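Local structure of sugar ABC transporter, sugar-binding protein (Streptococcus pneumoniae, 2HEU) at residues D173-N178 with G257-T262; Y180-F185 with W361-W366; Y198-Q203 with A394-M399; M377-V380 with D384-G387. The protein probably binds a raffinose-type sugar outside the cell and hands it to the membrane components of an ABC transporter. All coordinates share one frame; numbering follows the deposited sequence.

Contact 1 (D173-N178 with G257-T262); sequences DAWTLN and GSWAIT
Trp175 and Trp259 are the only residues that make this small contact, and they meet through parts of their indoles rather than by stacking. CZ3 of Trp175 lies 3.7 Å from NE1 of Trp259 and 3.9 Å from CZ2 of Trp259, with NE1 at the edge of the Trp175 ring and near its plane. The two ring planes stand 49° apart, and the side chains run past one another, pointing opposite ways. Both tryptophans place CG between the backbone N and the carbonyl carbon (chi1 64° and 50°), which folds each indole back over its own segment.

The tight packing is therefore inside each segment. CG2 of Thr176 packs on one face of Trp175, offset toward the rim, while the CA of Gly257 sits 3.4 Å above the plane of Trp259; having no side chain, glycine lets the indole lie this close. The turns beneath are held by short-range bonds: Asp173 O receives both Thr176 N and Thr176 OG1, the latter at 2.8 Å, and Gly257 to Ala260 form a type I beta turn.

The meeting between the segments is the loose part. Only 77 Å² is buried, both indoles remain partly exposed, and Tyr239 touches each. A partly open cluster of broad aromatic rings beside Trp361, whose NE1 bonds to Asn127, is consistent with the sugar-binding cleft of solute-binding proteins, here without ligand.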
# COMPACT_ATOMS: atom_id res chain seq x y z
N ASP A 173 16.81 -2.21 6.00
CA ASP A 173 15.60 -1.51 5.86
C ASP A 173 14.43 -2.47 6.14
O ASP A 173 13.80 -3.05 5.24
CB ASP A 173 15.47 -0.92 4.45
CG ASP A 173 16.31 0.31 4.24
OD1 ASP A 173 16.34 1.13 5.19
OD2 ASP A 173 16.82 0.59 3.22
N ALA A 174 14.17 -2.63 7.42
CA ALA A 174 13.16 -3.59 7.91
C ALA A 174 11.78 -3.34 7.33
O ALA A 174 11.01 -4.30 7.16
CB ALA A 174 13.12 -3.50 9.44
N TRP A 175 11.44 -2.07 7.04
CA TRP A 175 10.10 -1.77 6.50
C TRP A 175 9.81 -2.58 5.28
O TRP A 175 8.63 -2.83 4.95
CB TRP A 175 9.96 -0.28 6.19
CG TRP A 175 10.86 0.25 5.13
CD1 TRP A 175 12.05 0.92 5.27
CD2 TRP A 175 10.62 0.21 3.72
NE1 TRP A 175 12.54 1.31 4.03
CE2 TRP A 175 11.68 0.85 3.08
CE3 TRP A 175 9.61 -0.32 2.91
CZ2 TRP A 175 11.76 1.02 1.64
CZ3 TRP A 175 9.71 -0.20 1.54
CH2 TRP A 175 10.78 0.46 0.95
N THR A 176 10.81 -2.98 4.49
CA THR A 176 10.58 -3.70 3.29
C THR A 176 9.81 -5.02 3.46
O THR A 176 9.21 -5.48 2.49
CB THR A 176 11.91 -3.98 2.49
OG1 THR A 176 12.74 -4.81 3.29
CG2 THR A 176 12.62 -2.69 2.07
N LEU A 177 9.90 -5.59 4.65
CA LEU A 177 9.21 -6.86 4.97
C LEU A 177 7.91 -6.69 5.76
O LEU A 177 7.31 -7.69 6.13
CB LEU A 177 10.17 -7.83 5.69
CG LEU A 177 11.35 -8.29 4.86
CD1 LEU A 177 12.15 -9.30 5.66
CD2 LEU A 177 10.93 -8.84 3.50
N ASN A 178 7.48 -5.44 5.96
CA ASN A 178 6.18 -5.26 6.66
C ASN A 178 5.09 -6.01 5.90
O ASN A 178 4.33 -6.78 6.50
CB ASN A 178 5.92 -3.74 6.70
CG ASN A 178 4.70 -3.41 7.49
OD1 ASN A 178 4.03 -2.35 7.08
ND2 ASN A 178 4.42 -4.01 8.55
N GLY A 257 6.57 -3.56 -2.20
CA GLY A 257 5.31 -2.98 -2.63
C GLY A 257 5.31 -2.63 -4.08
O GLY A 257 6.34 -2.58 -4.77
N SER A 258 4.10 -2.28 -4.56
CA SER A 258 3.90 -1.82 -5.94
C SER A 258 4.68 -0.58 -6.29
O SER A 258 4.94 -0.33 -7.46
CB SER A 258 2.37 -1.56 -6.12
OG SER A 258 1.83 -0.73 -5.12
N TRP A 259 5.03 0.20 -5.26
CA TRP A 259 5.81 1.41 -5.44
C TRP A 259 7.18 1.10 -6.08
O TRP A 259 7.80 1.97 -6.70
CB TRP A 259 6.02 2.15 -4.12
CG TRP A 259 6.53 1.31 -3.02
CD1 TRP A 259 7.81 0.92 -2.79
CD2 TRP A 259 5.75 0.67 -1.97
NE1 TRP A 259 7.89 0.11 -1.66
CE2 TRP A 259 6.64 -0.06 -1.17
CE3 TRP A 259 4.38 0.64 -1.67
CZ2 TRP A 259 6.18 -0.80 -0.06
CZ3 TRP A 259 3.93 -0.10 -0.58
CH2 TRP A 259 4.84 -0.77 0.22
N ALA A 260 7.71 -0.10 -5.90
CA ALA A 260 9.08 -0.41 -6.25
C ALA A 260 9.32 -0.45 -7.77
O ALA A 260 10.45 -0.29 -8.20
CB ALA A 260 9.54 -1.73 -5.62
N ILE A 261 8.28 -0.70 -8.55
CA ILE A 261 8.49 -0.89 -9.99
C ILE A 261 9.14 0.37 -10.62
O ILE A 261 9.98 0.23 -11.53
CB ILE A 261 7.20 -1.27 -10.73
CG1 ILE A 261 7.48 -1.69 -12.16
CG2 ILE A 261 6.12 -0.21 -10.62
CD1 ILE A 261 8.50 -2.82 -12.36
N THR A 262 8.82 1.54 -10.14
CA THR A 262 9.37 2.75 -10.68
C THR A 262 10.89 2.77 -10.53
O THR A 262 11.67 3.02 -11.50
CB THR A 262 8.75 3.90 -9.87
OG1 THR A 262 7.28 3.77 -9.82
CG2 THR A 262 9.13 5.24 -10.48

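Contact 2 (Y180-F185 with W361-W366); sequences YNQLAF and WLQQYW
Gln182, on helix 178-189 of this periplasmic-binding-protein fold, reaches into the short 3-10 turn 362-364 in the loop after strand 358-360, and its amide makes both hydrogen bonds between the two segments. Its chain is extended beyond CG (chi2 -166°), long enough to carry the amide between the indoles of Trp361 and Trp366. The amide stands almost perpendicular to the Trp361 ring, and OE1 comes to that ring's edge, 3.4 Å from CE3 of Trp361. It is likewise nearly at right angles to the amide of Gln363, whose chain bends at chi2 to bring its oxygen round. Leu362 and Gln182 run alongside each other, pointing opposite ways, and CD1 of Leu362 packs 4.0 Å from CB of Gln182, an apolar neighbour for the glutamine's aliphatic part.

A glutamine suits this buried place because it offers an acceptor and a donor side by side. OE1 of Gln182 accepts from Leu362 N at 2.9 Å, the N-H lying above the carbonyl plane. The indole nitrogens are bonded elsewhere, Trp361 to Asn127 and Trp366 to Asn196. Opposite in role to OE1, NE2 of Gln182 donates to OE1 of Gln363 over 2.8 Å, with a nearly straight N-H...O angle of 173° and the acceptor in the Gln182 amide plane.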
# COMPACT_ATOMS: atom_id res chain seq x y z
N TYR A 180 5.30 -8.49 3.87
CA TYR A 180 5.56 -9.93 3.84
C TYR A 180 4.97 -10.57 5.11
O TYR A 180 4.25 -11.57 5.03
CB TYR A 180 7.04 -10.19 3.70
CG TYR A 180 7.37 -11.65 3.48
CD1 TYR A 180 7.56 -12.18 2.23
CD2 TYR A 180 7.47 -12.52 4.55
CE1 TYR A 180 7.80 -13.53 2.04
CE2 TYR A 180 7.71 -13.87 4.39
CZ TYR A 180 7.88 -14.37 3.14
OH TYR A 180 8.10 -15.70 2.90
N ASN A 181 5.33 -10.04 6.26
CA ASN A 181 4.88 -10.66 7.51
C ASN A 181 3.40 -10.39 7.74
O ASN A 181 2.69 -11.24 8.30
CB ASN A 181 5.76 -10.24 8.66
CG ASN A 181 5.64 -11.19 9.87
OD1 ASN A 181 5.16 -12.33 9.70
ND2 ASN A 181 6.11 -10.73 11.01
N GLN A 182 2.89 -9.24 7.34
CA GLN A 182 1.43 -9.06 7.45
C GLN A 182 0.71 -10.12 6.64
O GLN A 182 -0.31 -10.65 7.10
CB GLN A 182 1.02 -7.65 7.03
CG GLN A 182 1.50 -6.60 7.98
CD GLN A 182 0.84 -5.26 7.78
OE1 GLN A 182 -0.22 -5.15 7.17
NE2 GLN A 182 1.46 -4.23 8.32
N LEU A 183 1.20 -10.45 5.47
CA LEU A 183 0.58 -11.47 4.60
C LEU A 183 0.83 -12.89 5.14
O LEU A 183 -0.03 -13.76 4.95
CB LEU A 183 1.02 -11.30 3.18
CG LEU A 183 0.44 -10.07 2.50
CD1 LEU A 183 1.17 -9.74 1.20
CD2 LEU A 183 -1.02 -10.23 2.26
N ALA A 184 1.95 -13.11 5.81
CA ALA A 184 2.13 -14.38 6.53
C ALA A 184 1.02 -14.56 7.53
O ALA A 184 0.34 -15.60 7.58
CB ALA A 184 3.51 -14.37 7.21
N PHE A 185 0.76 -13.54 8.38
CA PHE A 185 -0.32 -13.66 9.34
C PHE A 185 -1.66 -13.71 8.67
O PHE A 185 -2.55 -14.46 9.13
CB PHE A 185 -0.29 -12.53 10.36
CG PHE A 185 0.75 -12.70 11.44
CD1 PHE A 185 1.85 -11.88 11.55
CD2 PHE A 185 0.59 -13.70 12.40
CE1 PHE A 185 2.80 -12.06 12.55
CE2 PHE A 185 1.51 -13.91 13.39
CZ PHE A 185 2.62 -13.07 13.48
N TRP A 361 -3.77 -2.53 4.93
CA TRP A 361 -2.63 -2.62 5.84
C TRP A 361 -3.17 -2.81 7.27
O TRP A 361 -4.05 -2.06 7.75
CB TRP A 361 -1.81 -1.33 5.80
CG TRP A 361 -1.01 -1.17 4.56
CD1 TRP A 361 -1.15 -0.24 3.57
CD2 TRP A 361 0.15 -1.92 4.17
NE1 TRP A 361 -0.21 -0.39 2.59
CE2 TRP A 361 0.60 -1.43 2.93
CE3 TRP A 361 0.87 -2.95 4.79
CZ2 TRP A 361 1.74 -2.00 2.29
CZ3 TRP A 361 1.98 -3.45 4.22
CH2 TRP A 361 2.39 -3.02 2.97
N LEU A 362 -2.57 -3.76 8.02
CA LEU A 362 -3.04 -4.06 9.35
C LEU A 362 -2.89 -2.90 10.34
O LEU A 362 -3.64 -2.78 11.27
CB LEU A 362 -2.37 -5.32 9.89
CG LEU A 362 -2.60 -6.58 9.10
CD1 LEU A 362 -1.85 -7.74 9.79
CD2 LEU A 362 -4.05 -6.93 8.95
N GLN A 363 -1.89 -2.06 10.05
CA GLN A 363 -1.59 -0.90 10.95
C GLN A 363 -2.71 0.15 10.86
O GLN A 363 -2.65 1.09 11.65
CB GLN A 363 -0.21 -0.31 10.73
CG GLN A 363 -0.01 0.44 9.44
CD GLN A 363 0.48 -0.37 8.29
OE1 GLN A 363 0.37 -1.60 8.33
NE2 GLN A 363 0.95 0.22 7.21
N GLN A 364 -3.70 -0.01 10.01
CA GLN A 364 -4.95 0.76 10.15
C GLN A 364 -5.40 0.80 11.59
O GLN A 364 -5.99 1.76 12.02
CB GLN A 364 -5.99 0.14 9.20
CG GLN A 364 -7.34 0.87 9.20
CD GLN A 364 -8.34 0.31 8.24
OE1 GLN A 364 -9.13 1.14 7.64
NE2 GLN A 364 -8.30 -0.93 7.94
N TYR A 365 -5.20 -0.34 12.29
CA TYR A 365 -5.72 -0.54 13.66
C TYR A 365 -4.61 -0.72 14.71
O TYR A 365 -4.84 -1.29 15.75
CB TYR A 365 -6.74 -1.65 13.72
CG TYR A 365 -7.95 -1.34 12.89
CD1 TYR A 365 -8.77 -0.29 13.24
CD2 TYR A 365 -8.25 -2.05 11.75
CE1 TYR A 365 -9.84 0.00 12.50
CE2 TYR A 365 -9.35 -1.74 10.99
CZ TYR A 365 -10.14 -0.73 11.37
OH TYR A 365 -11.24 -0.41 10.58
N TRP A 366 -3.41 -0.21 14.38
CA TRP A 366 -2.31 -0.20 15.30
C TRP A 366 -1.89 1.20 15.67
O TRP A 366 -2.20 2.16 14.92
CB TRP A 366 -1.06 -0.86 14.71
CG TRP A 366 -1.19 -2.31 14.23
CD1 TRP A 366 -2.26 -3.12 14.38
CD2 TRP A 366 -0.20 -3.03 13.49
NE1 TRP A 366 -1.99 -4.34 13.79
CE2 TRP A 366 -0.76 -4.31 13.22
CE3 TRP A 366 1.10 -2.71 13.02
CZ2 TRP A 366 -0.03 -5.27 12.53
CZ3 TRP A 366 1.79 -3.65 12.30
CH2 TRP A 366 1.20 -4.93 12.06

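Contact 3 (Y198-Q203 with A394-M399)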
# COMPACT_ATOMS: atom_id res chain seq x y z
N TYR A 198 -6.02 -12.03 15.93
CA TYR A 198 -4.94 -12.84 16.55
C TYR A 198 -3.93 -11.93 17.27
O TYR A 198 -3.50 -12.24 18.37
CB TYR A 198 -4.29 -13.73 15.56
CG TYR A 198 -3.18 -14.55 16.14
CD1 TYR A 198 -3.45 -15.61 16.97
CD2 TYR A 198 -1.86 -14.20 15.96
CE1 TYR A 198 -2.44 -16.31 17.58
CE2 TYR A 198 -0.84 -14.89 16.55
CZ TYR A 198 -1.12 -15.94 17.39
OH TYR A 198 -0.09 -16.62 17.97
N LEU A 199 -3.52 -10.85 16.60
CA LEU A 199 -2.39 -10.04 17.06
C LEU A 199 -2.79 -8.93 17.98
O LEU A 199 -2.26 -8.76 19.08
CB LEU A 199 -1.70 -9.44 15.85
CG LEU A 199 -1.01 -10.41 14.91
CD1 LEU A 199 -0.48 -9.67 13.66
CD2 LEU A 199 0.21 -11.09 15.64
N ARG A 200 -3.74 -8.11 17.53
CA ARG A 200 -4.03 -6.78 18.05
C ARG A 200 -5.19 -6.78 19.07
O ARG A 200 -5.15 -6.05 20.05
CB ARG A 200 -4.36 -5.83 16.89
CG ARG A 200 -5.06 -4.48 17.25
CD ARG A 200 -4.16 -3.58 18.03
NE ARG A 200 -4.91 -2.37 18.43
CZ ARG A 200 -5.68 -2.29 19.47
NH1 ARG A 200 -5.79 -3.27 20.34
NH2 ARG A 200 -6.24 -1.14 19.75
N TYR A 201 -6.22 -7.63 18.79
CA TYR A 201 -7.42 -7.61 19.59
C TYR A 201 -7.51 -8.77 20.56
O TYR A 201 -8.51 -8.90 21.28
CB TYR A 201 -8.64 -7.46 18.78
CG TYR A 201 -8.66 -6.14 18.02
CD1 TYR A 201 -8.74 -4.93 18.73
CD2 TYR A 201 -8.65 -6.08 16.64
CE1 TYR A 201 -8.85 -3.71 18.06
CE2 TYR A 201 -8.75 -4.89 15.92
CZ TYR A 201 -8.89 -3.68 16.69
OH TYR A 201 -9.00 -2.51 15.99
N SER A 202 -6.52 -9.64 20.55
CA SER A 202 -6.38 -10.72 21.52
C SER A 202 -6.01 -10.13 22.89
O SER A 202 -5.72 -8.94 23.03
CB SER A 202 -5.38 -11.72 21.00
OG SER A 202 -4.16 -11.02 20.72
N GLN A 203 -5.92 -10.98 23.93
CA GLN A 203 -5.54 -10.54 25.22
C GLN A 203 -4.08 -10.17 25.28
O GLN A 203 -3.28 -10.65 24.49
CB GLN A 203 -5.83 -11.64 26.27
CG GLN A 203 -7.31 -11.86 26.49
CD GLN A 203 -7.82 -10.74 27.27
OE1 GLN A 203 -7.62 -10.63 28.49
NE2 GLN A 203 -8.34 -9.85 26.61
N ALA A 394 5.43 -7.66 23.13
CA ALA A 394 5.88 -6.37 23.62
C ALA A 394 5.31 -5.24 22.81
O ALA A 394 4.98 -4.18 23.33
CB ALA A 394 7.41 -6.31 23.66
N PHE A 395 5.19 -5.46 21.49
CA PHE A 395 4.66 -4.43 20.58
C PHE A 395 3.16 -4.26 20.71
O PHE A 395 2.67 -3.14 20.73
CB PHE A 395 5.03 -4.87 19.14
CG PHE A 395 4.45 -4.00 18.06
CD1 PHE A 395 4.74 -2.66 18.00
CD2 PHE A 395 3.60 -4.55 17.11
CE1 PHE A 395 4.21 -1.87 16.97
CE2 PHE A 395 3.08 -3.76 16.11
CZ PHE A 395 3.38 -2.45 16.02
N PHE A 396 2.40 -5.37 20.81
CA PHE A 396 0.95 -5.27 20.85
C PHE A 396 0.43 -5.03 22.23
O PHE A 396 -0.67 -4.41 22.36
CB PHE A 396 0.29 -6.50 20.20
CG PHE A 396 0.44 -6.52 18.69
CD1 PHE A 396 -0.21 -5.54 17.92
CD2 PHE A 396 1.24 -7.44 18.05
CE1 PHE A 396 -0.06 -5.49 16.56
CE2 PHE A 396 1.39 -7.42 16.67
CZ PHE A 396 0.74 -6.42 15.94
N ASN A 397 1.10 -5.44 23.30
CA ASN A 397 0.55 -5.25 24.65
C ASN A 397 0.15 -3.82 24.91
O ASN A 397 -0.94 -3.62 25.51
CB ASN A 397 1.54 -5.75 25.71
CG ASN A 397 1.55 -7.27 25.84
OD1 ASN A 397 0.64 -7.98 25.41
ND2 ASN A 397 2.55 -7.73 26.54
N PRO A 398 0.93 -2.79 24.61
CA PRO A 398 0.51 -1.42 24.95
C PRO A 398 -0.79 -1.02 24.26
O PRO A 398 -1.50 -0.13 24.73
CB PRO A 398 1.69 -0.56 24.56
CG PRO A 398 2.85 -1.50 24.61
CD PRO A 398 2.30 -2.82 24.07
N MET A 399 -1.08 -1.60 23.10
CA MET A 399 -2.28 -1.27 22.33
C MET A 399 -3.50 -1.84 23.01
O MET A 399 -4.64 -1.41 22.68
CB MET A 399 -2.19 -1.75 20.93
CG MET A 399 -0.87 -1.34 20.22
SD MET A 399 -0.96 -1.71 18.48
CE MET A 399 0.80 -1.64 18.05
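Phe396, Arg200 and Leu199 bury the largest areas here, and each does so differently. Phe396 turns its ring against the end of helix 192-199, where CB of Leu199 lies over one face in a CH-pi contact, 4.0 Å from the centroid of the Phe396 ring. CD2 of Phe395 packs on the opposite face, so the phenylalanine is a flat slab held between two apolar partners. The carbonyl oxygen of Leu199 also reaches the ring base, 3.5 Å from CG of Phe396, and takes a hydrogen bond from Lys400.

Arg200 starts with CG anti to the backbone N (chi1 164°) and bends at chi2, which lays its chain across Met399. Its CD touches SD of Met399 at 3.7 Å. The guanidinium has Met399 O over one face, 3.2 Å from NH1 of Arg200 but too poorly angled for a hydrogen bond, whereas CE1 of Tyr201 covers the other face. Arginine suits this edge by combining a long apolar stem with a polar end, whose NE bonds to Tyr365 O.

The contact thus joins the end of helix 192-199 to that of helix 385-396, with Phe185 of helix 178-189 against Leu199 and Trp366, from the loop between strand 358-360 and helix 370-382, edge-to-face with Phe396.

Contact 4 (M377-V380 with D384-G387); sequences MNYV and DKQG
Tyr379 and Lys385 meet across the tight turn between helices 370-382 and 385-396, and most of their contact is van der Waals packing. The tyrosine ring presents its edge: CD1 of Tyr379 is 3.6 Å from Asp384 O, and the Lys385 backbone N also lies at the edge near the ring plane. Because CG stands opposite the backbone N (chi1 -179°), the ring swings out from its helix toward the start of the next. Farther along, the phenol oxygen is approached by the lysine methylenes, CG of Lys385 standing 3.6 Å from OH of Tyr379, and the two side chains run at a slant to each other. Tyrosine suits the place because its apolar ring can be buried, against Ile218 and Met221 among others, while its hydroxyl reaches a polar rim.

Polar links between the segments pass through solvent. A water donates to OH of Tyr379 at 3.2 Å and accepts from NZ of Lys385 at 2.8 Å; the bridge is made by one of two lysine conformers and is therefore doubtful. The phenol OH is hydrogen-bonded to Asp222 OD1, its main polar partner.

Within the second segment, a capping bond begins the new helix. Asp384 suits the N-cap because its short carboxylate can accept a first-turn N-H that lacks a helical carbonyl partner: OD1 takes Gly387 N at 2.9 Å, from above the carboxylate plane. Its own N is hydrogen-bonded to Thr382 OG1.

Chemically, the helical hairpin sets a buried ring edge beside a capped helix start, and the phenol, bonded directly to Asp222, probably lets a water link it to the lysine ammonium at the surface.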
# COMPACT_ATOMS: atom_id res chain seq x y z
N MET A 377 12.31 -8.23 10.58
CA MET A 377 13.65 -8.34 10.00
C MET A 377 14.59 -9.01 11.00
O MET A 377 15.49 -9.76 10.60
CB MET A 377 14.15 -6.98 9.58
CG MET A 377 15.46 -7.03 8.77
SD MET A 377 15.36 -7.97 7.24
CE MET A 377 14.50 -6.81 6.20
N ASN A 378 14.42 -8.73 12.29
CA ASN A 378 15.33 -9.36 13.29
C ASN A 378 15.14 -10.85 13.30
O ASN A 378 16.10 -11.57 13.56
CB ASN A 378 15.06 -8.79 14.69
CG ASN A 378 15.64 -7.43 14.90
OD1 ASN A 378 16.26 -6.88 14.01
ND2 ASN A 378 15.37 -6.78 16.02
N TYR A 379 13.95 -11.36 13.01
CA TYR A 379 13.77 -12.80 12.87
C TYR A 379 14.52 -13.32 11.65
O TYR A 379 15.18 -14.37 11.70
CB TYR A 379 12.28 -13.19 12.82
CG TYR A 379 12.13 -14.69 12.71
CD1 TYR A 379 12.38 -15.49 13.81
CD2 TYR A 379 11.82 -15.30 11.53
CE1 TYR A 379 12.36 -16.87 13.72
CE2 TYR A 379 11.77 -16.68 11.40
CZ TYR A 379 12.07 -17.48 12.52
OH TYR A 379 12.08 -18.83 12.45
N VAL A 380 14.42 -12.64 10.52
CA VAL A 380 15.21 -13.07 9.34
C VAL A 380 16.70 -13.11 9.71
O VAL A 380 17.38 -14.06 9.32
CB VAL A 380 14.89 -12.22 8.14
CG1 VAL A 380 15.73 -12.69 6.91
CG2 VAL A 380 13.41 -12.25 7.80
N ASP A 384 15.45 -16.35 15.85
CA ASP A 384 15.06 -16.56 17.26
C ASP A 384 13.51 -16.56 17.35
O ASP A 384 12.89 -15.49 17.37
CB ASP A 384 15.71 -15.52 18.14
CG ASP A 384 15.37 -15.72 19.59
OD1 ASP A 384 14.56 -16.56 19.94
OD2 ASP A 384 15.98 -14.91 20.35
N LYS A 385 12.91 -17.72 17.35
CA LYS A 385 11.43 -17.82 17.35
C LYS A 385 10.81 -17.29 18.61
O LYS A 385 9.88 -16.49 18.54
CB LYS A 385 11.00 -19.28 17.06
CG LYS A 385 11.60 -19.90 15.83
CD LYS A 385 11.12 -21.30 15.70
CE LYS A 385 11.38 -21.91 14.38
NZ LYS A 385 12.82 -22.41 14.34
N GLN A 386 11.28 -17.75 19.77
CA GLN A 386 10.73 -17.23 21.02
C GLN A 386 10.94 -15.73 21.10
O GLN A 386 10.08 -15.00 21.61
CB GLN A 386 11.33 -17.98 22.21
CG GLN A 386 10.65 -17.53 23.54
CD GLN A 386 9.20 -18.01 23.58
OE1 GLN A 386 8.28 -17.12 23.68
NE2 GLN A 386 8.95 -19.24 23.50
N GLY A 387 12.10 -15.24 20.68
CA GLY A 387 12.36 -13.83 20.69
C GLY A 387 11.35 -13.05 19.87
O GLY A 387 10.90 -11.99 20.24
O HOH W 1 14.62 -20.41 13.55

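How the contacts relate
From the N terminus, the chain lays down the first segments of contacts 1, 2 and 3 in turn, at 173-178, 180-185 and 198-203. Their partners return in the same order, at 257-262, 361-366 and 394-399, so these three loops cross one another. Contact 4 is local, closing the short turn between helices 370-382 and 385-396 within the larger loop of contact 3. Contacts 1 and 2 touch through Trp259 and Trp361, contacts 2 and 3 through Tyr365 and Arg200, and contacts 1 and 4 through Leu177 and Met377. Contact 1 joins the loop before helix 178-189 to the turn into helix 260-265; contacts 2 and 3 tie helices 178-189 and 192-199 to the loop after strand 358-360 and to helix 385-396.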